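Local coordinates for alpha-glucosidase (PDB 5XFM), which probably cleaves beta-L-arabinopyranosides and alpha-galactosides, as a bifunctional glycoside hydrolase of family 97 that binds calcium, at residues T436-W441 and V449-V454; V484-F489 and Q523-N528. The protein carries 1 engineered substitution. All coordinates share one frame; numbering follows the deposited sequence.

Contact 1. Residues T436-W441 and V449-V454. With CA (calcium ion), chain E.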
ATOM      1  N   THR A 436       1.215   9.630   1.687  1.00 15.47           N
ATOM      2  CA  THR A 436       0.463   8.816   2.613  1.00 15.38           C
ATOM      3  C   THR A 436       0.082   7.487   1.982  1.00 21.32           C
ATOM      4  O   THR A 436       0.207   7.305   0.764  1.00 17.68           O
ATOM      5  CB  THR A 436      -0.796   9.536   3.076  1.00 14.79           C
ATOM      6  OG1 THR A 436      -1.400   8.820   4.162  1.00 16.75           O
ATOM      7  CG2 THR A 436      -1.792   9.697   1.922  1.00 15.10           C
ATOM      8  N   LEU A 437      -0.390   6.570   2.824  1.00 12.96           N
ATOM      9  CA  LEU A 437      -0.852   5.263   2.382  1.00 16.78           C
ATOM     10  C   LEU A 437      -2.026   5.422   1.424  1.00 18.18           C
ATOM     11  O   LEU A 437      -2.895   6.260   1.656  1.00 17.55           O
ATOM     12  CB  LEU A 437      -1.272   4.412   3.585  1.00 15.77           C
ATOM     13  CG  LEU A 437      -1.754   2.985   3.328  1.00 20.78           C
ATOM     14  CD1 LEU A 437      -0.540   2.103   3.112  1.00 16.24           C
ATOM     15  CD2 LEU A 437      -2.626   2.441   4.466  1.00 18.70           C
ATOM     16  N   PRO A 438      -2.048   4.635   0.330  1.00 20.26           N
ATOM     17  CA  PRO A 438      -3.206   4.631  -0.569  1.00 18.76           C
ATOM     18  C   PRO A 438      -4.382   3.938   0.108  1.00 19.35           C
ATOM     19  O   PRO A 438      -4.192   2.938   0.801  1.00 20.02           O
ATOM     20  CB  PRO A 438      -2.711   3.838  -1.780  1.00 14.96           C
ATOM     21  CG  PRO A 438      -1.685   2.917  -1.207  1.00 18.73           C
ATOM     22  CD  PRO A 438      -0.996   3.711  -0.132  1.00 17.87           C
ATOM     23  N   ARG A 439      -5.579   4.479  -0.054  1.00 18.28           N
ATOM     24  CA  ARG A 439      -6.722   3.930   0.659  1.00 21.85           C
ATOM     25  C   ARG A 439      -7.809   3.477  -0.316  1.00 19.27           C
ATOM     26  O   ARG A 439      -8.857   4.116  -0.436  1.00 20.59           O
ATOM     27  CB  ARG A 439      -7.239   4.965   1.656  1.00 17.53           C
ATOM     28  CG  ARG A 439      -6.454   4.968   2.972  1.00 19.86           C
ATOM     29  CD  ARG A 439      -6.200   6.392   3.429  1.00 18.71           C
ATOM     30  NE  ARG A 439      -5.664   6.522   4.784  1.00 14.29           N
ATOM     31  CZ  ARG A 439      -4.427   6.922   5.070  1.00 14.73           C
ATOM     32  NH1 ARG A 439      -3.574   7.207   4.096  1.00 14.63           N
ATOM     33  NH2 ARG A 439      -4.039   7.033   6.333  1.00 14.95           N
ATOM     34  N   GLY A 440      -7.546   2.375  -1.017  1.00 17.48           N
ATOM     35  CA  GLY A 440      -8.465   1.886  -2.025  1.00 19.02           C
ATOM     36  C   GLY A 440      -8.373   2.720  -3.293  1.00 19.12           C
ATOM     37  O   GLY A 440      -9.307   2.752  -4.095  1.00 16.73           O
ATOM     38  N   TRP A 441      -7.247   3.406  -3.471  1.00 14.02           N
ATOM     39  CA  TRP A 441      -7.134   4.405  -4.530  1.00 19.08           C
ATOM     40  C   TRP A 441      -7.115   3.861  -5.973  1.00 19.98           C
ATOM     41  O   TRP A 441      -7.518   4.577  -6.893  1.00 17.39           O
ATOM     42  CB  TRP A 441      -5.891   5.273  -4.275  1.00 18.94           C
ATOM     43  CG  TRP A 441      -6.105   6.256  -3.145  1.00 17.58           C
ATOM     44  CD1 TRP A 441      -7.177   6.303  -2.298  1.00 15.23           C
ATOM     45  CD2 TRP A 441      -5.258   7.354  -2.780  1.00 18.60           C
ATOM     46  NE1 TRP A 441      -7.039   7.346  -1.418  1.00 21.06           N
ATOM     47  CE2 TRP A 441      -5.870   8.009  -1.690  1.00 19.18           C
ATOM     48  CE3 TRP A 441      -4.038   7.846  -3.262  1.00 19.37           C
ATOM     49  CZ2 TRP A 441      -5.306   9.127  -1.074  1.00 14.54           C
ATOM     50  CZ3 TRP A 441      -3.479   8.958  -2.650  1.00 15.58           C
ATOM     51  CH2 TRP A 441      -4.111   9.585  -1.566  1.00 16.69           C
ATOM     52  N   VAL A 449      -1.537   4.934 -10.368  1.00 22.31           N
ATOM     53  CA  VAL A 449      -0.662   3.794 -10.641  1.00 21.65           C
ATOM     54  C   VAL A 449       0.415   3.554  -9.571  1.00 21.47           C
ATOM     55  O   VAL A 449       1.511   3.083  -9.880  1.00 25.89           O
ATOM     56  CB  VAL A 449       0.012   3.927 -12.019  1.00 22.32           C
ATOM     57  CG1 VAL A 449      -1.045   3.867 -13.127  1.00 21.17           C
ATOM     58  CG2 VAL A 449       0.836   5.207 -12.106  1.00 22.30           C
ATOM     59  N   GLY A 450       0.101   3.865  -8.315  1.00 17.44           N
ATOM     60  CA  GLY A 450       0.972   3.479  -7.224  1.00 20.65           C
ATOM     61  C   GLY A 450       1.457   4.586  -6.311  1.00 22.14           C
ATOM     62  O   GLY A 450       1.413   5.766  -6.662  1.00 27.34           O
ATOM     63  N   SER A 451       1.947   4.180  -5.143  1.00 12.11           N
ATOM     64  CA  SER A 451       2.384   5.098  -4.096  1.00 18.78           C
ATOM     65  C   SER A 451       3.661   4.600  -3.424  1.00 17.49           C
ATOM     66  O   SER A 451       3.956   3.401  -3.432  1.00 13.26           O
ATOM     67  CB  SER A 451       1.295   5.256  -3.028  1.00 19.48           C
ATOM     68  OG  SER A 451       0.176   5.968  -3.517  1.00 23.66           O
ATOM     69  N   GLU A 452       4.411   5.513  -2.820  1.00 18.82           N
ATOM     70  CA  GLU A 452       5.595   5.105  -2.070  1.00 17.28           C
ATOM     71  C   GLU A 452       5.114   4.628  -0.691  1.00 15.47           C
ATOM     72  O   GLU A 452       4.856   3.440  -0.502  1.00 17.60           O
ATOM     73  CB  GLU A 452       6.612   6.249  -1.972  1.00 19.19           C
ATOM     74  CG  GLU A 452       7.996   5.857  -1.426  1.00 15.63           C
ATOM     75  CD  GLU A 452       8.920   7.060  -1.300  1.00 24.97           C
ATOM     76  OE1 GLU A 452       8.403   8.178  -1.080  1.00 20.87           O
ATOM     77  OE2 GLU A 452      10.156   6.897  -1.421  1.00 27.02           O
ATOM     78  N   ALA A 453       4.948   5.561   0.244  1.00 14.43           N
ATOM     79  CA  ALA A 453       4.446   5.267   1.592  1.00 18.17           C
ATOM     80  C   ALA A 453       5.135   4.059   2.221  1.00 16.34           C
ATOM     81  O   ALA A 453       4.490   3.225   2.853  1.00 18.63           O
ATOM     82  CB  ALA A 453       2.939   5.049   1.558  1.00 18.10           C
ATOM     83  N   VAL A 454       6.451   3.996   2.063  1.00 15.88           N
ATOM     84  CA  VAL A 454       7.254   2.898   2.579  1.00 13.76           C
ATOM     85  C   VAL A 454       8.714   3.316   2.500  1.00 23.48           C
ATOM     86  O   VAL A 454       9.066   4.229   1.742  1.00 17.68           O
ATOM     87  CB  VAL A 454       7.036   1.587   1.770  1.00 12.95           C
ATOM     88  CG1 VAL A 454       7.621   1.713   0.372  1.00 16.64           C
ATOM     89  CG2 VAL A 454       7.641   0.389   2.475  1.00 13.45           C
TER
HETATM   90 CA    CA E 701      10.870   9.064  -0.613  1.00 20.38          CA
HETATM   91  O   HOH W   1       9.914  11.216  -0.449  1.00 20.70           O
HETATM   92  O   HOH W   2      12.205  10.277   1.122  1.00 24.69           O
HETATM   93  O   HOH W   3      13.300  10.522  -0.870  1.00 19.68           O
HETATM   94  O   HOH W   4      10.937   9.597  -2.967  1.00 23.00           O
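The calcium-bearing end of strand 448-451 meets the loop that follows strand 429-432 where Ser451 and Ala453 pack on Thr436, Leu437 and Pro438. Ala453 makes the nearest approach: its CB lies 3.6 Å from Thr436 O and 3.9 Å from Leu437 N, so the methyl rests against the peptide link between those residues. Two residues earlier, at the end of the strand, Ser451 CB lies 4.0 Å from Pro438 CD, alongside the pyrrolidine ring. The Ser451 hydroxyl is hydrogen-bonded to Tyr448 OH. Both segments belong to the TIM-barrel-type catalytic domain, in which loops at the carboxyl ends of the parallel strands line the active site. Glu452, just past the strand end, binds calcium, consistent with a place at or near that site. With its CG anti to the backbone N (chi1 -169°) and the chain extended beyond, the side chain leaves the backbone on the side away from the 436-441 loop, and its carboxylate grips the ion in a bidentate way, Glu452 OE2 at 2.4 Å and Glu452 OE1 at 2.7 Å; Glu174, Glu458 and four waters also bind it. The loop is braced internally: Arg439 NH1 donates to Thr436 OG1 at 2.7 Å, the acceptor tilted 19° out of the guanidinium plane, and more weakly to Leu437 O. Arg439 NE also pairs with Glu211, while Arg439 N sits 3.3 Å above the plane of the Trp441 ring, toward its rim.

Contact 2. Residues V484-F489 and Q523-N528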
ATOM      1  N   VAL A 484      -2.603  -3.986   1.213  1.00 19.75           N
ATOM      2  CA  VAL A 484      -3.743  -3.084   1.079  1.00 17.14           C
ATOM      3  C   VAL A 484      -3.611  -2.135  -0.106  1.00 23.16           C
ATOM      4  O   VAL A 484      -4.509  -1.329  -0.353  1.00 25.63           O
ATOM      5  CB  VAL A 484      -3.956  -2.230   2.352  1.00 17.62           C
ATOM      6  CG1 VAL A 484      -4.170  -3.124   3.570  1.00 15.13           C
ATOM      7  CG2 VAL A 484      -2.779  -1.300   2.564  1.00 15.32           C
ATOM      8  N   GLY A 485      -2.501  -2.209  -0.836  1.00 20.22           N
ATOM      9  CA  GLY A 485      -2.328  -1.308  -1.960  1.00 20.41           C
ATOM     10  C   GLY A 485      -0.991  -1.328  -2.677  1.00 23.01           C
ATOM     11  O   GLY A 485       0.008  -1.834  -2.155  1.00 21.46           O
ATOM     12  N   SER A 486      -0.981  -0.745  -3.876  1.00 25.31           N
ATOM     13  CA  SER A 486       0.217  -0.668  -4.703  1.00 19.32           C
ATOM     14  C   SER A 486       1.365  -0.009  -3.966  1.00 15.83           C
ATOM     15  O   SER A 486       1.201   1.037  -3.334  1.00 24.93           O
ATOM     16  CB  SER A 486      -0.060   0.100  -5.999  1.00 21.61           C
ATOM     17  OG  SER A 486      -0.947  -0.598  -6.842  1.00 19.21           O
ATOM     18  N   MET A 487       2.533  -0.627  -4.072  1.00 13.65           N
ATOM     19  CA  MET A 487       3.740  -0.137  -3.419  1.00 15.87           C
ATOM     20  C   MET A 487       4.862   0.070  -4.435  1.00 14.25           C
ATOM     21  O   MET A 487       5.416  -0.897  -4.962  1.00 13.23           O
ATOM     22  CB  MET A 487       4.178  -1.118  -2.335  1.00 16.77           C
ATOM     23  CG  MET A 487       5.351  -0.671  -1.500  1.00 17.74           C
ATOM     24  SD  MET A 487       5.716  -1.907  -0.244  1.00 17.81           S
ATOM     25  CE  MET A 487       6.261  -3.282  -1.257  1.00 16.14           C
ATOM     26  N   GLU A 488       5.176   1.328  -4.725  1.00 14.23           N
ATOM     27  CA  GLU A 488       6.216   1.652  -5.702  1.00 21.16           C
ATOM     28  C   GLU A 488       7.567   1.627  -5.011  1.00 21.41           C
ATOM     29  O   GLU A 488       8.055   2.654  -4.533  1.00 22.03           O
ATOM     30  CB  GLU A 488       5.970   3.021  -6.340  1.00 15.47           C
ATOM     31  CG  GLU A 488       5.772   2.955  -7.842  1.00 25.97           C
ATOM     32  CD  GLU A 488       7.088   2.891  -8.618  1.00 36.47           C
ATOM     33  OE1 GLU A 488       8.106   3.426  -8.131  1.00 33.34           O
ATOM     34  OE2 GLU A 488       7.114   2.285  -9.709  1.00 53.20           O
ATOM     35  N   PHE A 489       8.163   0.442  -4.945  1.00 21.25           N
ATOM     36  CA  PHE A 489       9.319   0.215  -4.083  1.00 21.03           C
ATOM     37  C   PHE A 489      10.649   0.536  -4.772  1.00 18.29           C
ATOM     38  O   PHE A 489      11.619   0.914  -4.114  1.00 25.79           O
ATOM     39  CB  PHE A 489       9.315  -1.239  -3.588  1.00 25.31           C
ATOM     40  CG  PHE A 489      10.408  -1.549  -2.606  1.00 19.64           C
ATOM     41  CD1 PHE A 489      10.260  -1.243  -1.263  1.00 21.03           C
ATOM     42  CD2 PHE A 489      11.585  -2.149  -3.027  1.00 23.94           C
ATOM     43  CE1 PHE A 489      11.268  -1.525  -0.352  1.00 22.47           C
ATOM     44  CE2 PHE A 489      12.596  -2.433  -2.125  1.00 25.52           C
ATOM     45  CZ  PHE A 489      12.434  -2.123  -0.783  1.00 22.80           C
ATOM     46  N   GLN A 523       4.216  -5.813  -5.395  1.00 20.44           N
ATOM     47  CA  GLN A 523       3.321  -5.455  -6.501  1.00 15.20           C
ATOM     48  C   GLN A 523       3.132  -3.943  -6.696  1.00 19.57           C
ATOM     49  O   GLN A 523       2.899  -3.193  -5.739  1.00 13.70           O
ATOM     50  CB  GLN A 523       1.954  -6.128  -6.287  1.00 24.29           C
ATOM     51  CG  GLN A 523       0.866  -5.737  -7.277  1.00 15.79           C
ATOM     52  CD  GLN A 523       0.077  -4.526  -6.799  1.00 23.32           C
ATOM     53  OE1 GLN A 523      -0.215  -4.394  -5.608  1.00 22.69           O
ATOM     54  NE2 GLN A 523      -0.260  -3.633  -7.724  1.00 19.40           N
ATOM     55  N   ASN A 524       3.264  -3.508  -7.948  1.00 18.11           N
ATOM     56  CA  ASN A 524       2.917  -2.151  -8.379  1.00 18.95           C
ATOM     57  C   ASN A 524       2.771  -2.140  -9.904  1.00 25.87           C
ATOM     58  O   ASN A 524       3.612  -2.705 -10.608  1.00 26.15           O
ATOM     59  CB  ASN A 524       3.968  -1.136  -7.919  1.00 20.86           C
ATOM     60  CG  ASN A 524       3.458   0.303  -7.961  1.00 20.99           C
ATOM     61  OD1 ASN A 524       3.573   0.988  -8.978  1.00 24.30           O
ATOM     62  ND2 ASN A 524       2.885   0.758  -6.856  1.00 16.66           N
ATOM     63  N   PRO A 525       1.717  -1.487 -10.422  1.00 23.25           N
ATOM     64  CA  PRO A 525       1.353  -1.545 -11.845  1.00 25.32           C
ATOM     65  C   PRO A 525       2.447  -1.017 -12.786  1.00 25.56           C
ATOM     66  O   PRO A 525       2.715  -1.605 -13.836  1.00 21.74           O
ATOM     67  CB  PRO A 525       0.118  -0.637 -11.927  1.00 21.47           C
ATOM     68  CG  PRO A 525      -0.346  -0.470 -10.533  1.00 23.13           C
ATOM     69  CD  PRO A 525       0.846  -0.569  -9.673  1.00 19.50           C
ATOM     70  N   VAL A 526       3.067   0.088 -12.397  1.00 23.72           N
ATOM     71  CA  VAL A 526       4.193   0.646 -13.137  1.00 27.82           C
ATOM     72  C   VAL A 526       5.458   0.478 -12.301  1.00 25.50           C
ATOM     73  O   VAL A 526       5.654   1.190 -11.315  1.00 24.09           O
ATOM     74  CB  VAL A 526       3.968   2.137 -13.473  1.00 23.20           C
ATOM     75  CG1 VAL A 526       5.216   2.750 -14.092  1.00 22.82           C
ATOM     76  CG2 VAL A 526       2.768   2.300 -14.399  1.00 20.78           C
ATOM     77  N   GLN A 527       6.304  -0.474 -12.680  1.00 22.28           N
ATOM     78  CA  GLN A 527       7.515  -0.747 -11.911  1.00 23.71           C
ATOM     79  C   GLN A 527       8.721  -0.022 -12.483  1.00 24.78           C
ATOM     80  O   GLN A 527       9.149  -0.295 -13.602  1.00 26.08           O
ATOM     81  CB  GLN A 527       7.811  -2.249 -11.859  1.00 21.10           C
ATOM     82  CG  GLN A 527       6.788  -3.108 -11.113  1.00 24.55           C
ATOM     83  CD  GLN A 527       6.921  -3.061  -9.599  1.00 19.46           C
ATOM     84  OE1 GLN A 527       7.316  -2.048  -9.021  1.00 27.39           O
ATOM     85  NE2 GLN A 527       6.600  -4.171  -8.950  1.00 21.35           N
ATOM     86  N   ASN A 528       9.278   0.885 -11.693  1.00 25.66           N
ATOM     87  CA  ASN A 528      10.564   1.488 -12.010  1.00 25.75           C
ATOM     88  C   ASN A 528      11.639   0.769 -11.201  1.00 22.85           C
ATOM     89  O   ASN A 528      11.936   1.152 -10.070  1.00 16.21           O
ATOM     90  CB  ASN A 528      10.561   2.991 -11.718  1.00 21.18           C
ATOM     91  CG  ASN A 528       9.450   3.726 -12.461  1.00 26.46           C
ATOM     92  OD1 ASN A 528       9.426   3.765 -13.692  1.00 28.39           O
ATOM     93  ND2 ASN A 528       8.526   4.315 -11.710  1.00 26.71           N
TER
HETATM   94  O   HOH W   5      10.801   3.174  -8.359  1.00 23.09           O
HETATM   95  O   HOH W   6       8.719   0.124  -8.616  1.00 26.30           O
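Glu488 reaches the 526-528 end of the partner segment through a first torsion far from any staggered position: at chi1 -119° its CG nearly eclipses the hydrogen on CA. The chain then bends at CG, which brings the carboxylate to Asn528, whose backbone N donates to the syn lone pair of Glu488 OE2 at 3.3 Å. Two waters add to the grip. One joins Glu488 OE1, at 2.7 Å, to Asn528 O; the other bonds Gln527 OE1 at 2.6 Å and Glu488 OE2 only weakly. On the way, Glu488 CG passes 3.5 Å from Asn524 CG, and the carboxylate and amide planes stand 85° apart. Glu488 is also the centre of an inverse gamma turn, in a loop packed against the last strand of the parallel barrel sheet, 526-528, which pairs with strand 295-299. With the carboxylate replaced by an alanine methyl, the Asn528 backbone N would probably lose this acceptor and the two waters their shared partner. Toward the start of both segments, Met487 N donates to Gln523 O at 3.1 Å and 175°, nearly straight. Gln523 CG is anti to its backbone N and the chain bends at the next bond, bringing NE2 to Ser486 OG at 3.2 Å, though that hydroxyl also bonds Glu442. The same hydroxyl rests against the proline ring, Ser486 OG lying 3.4 Å from Pro525 CD.

In the fold
The two contacts lie with centres about 9 Å apart and follow each other along the chain, contact 1 closing before contact 2 opens. Their strands, 448-451 and 526-528, are the end strands of the parallel barrel sheet, and the 484-489 loop lies between them, bonded to the 523-528 segment and probably to Ser451, whose O is 2.7 Å from Glu488 N, consistent with closing the barrel. Nearby, Val449 O packs 3.7 Å from Pro525 CD. Arg481 ties the same regions, bonding Glu452 O and Ala453 O from contact 1 and Ser486 O from contact 2. Glu452 of contact 1 is a calcium ligand, whereas the Glu488 side chain is about 10 Å from the ion, outside its first shell.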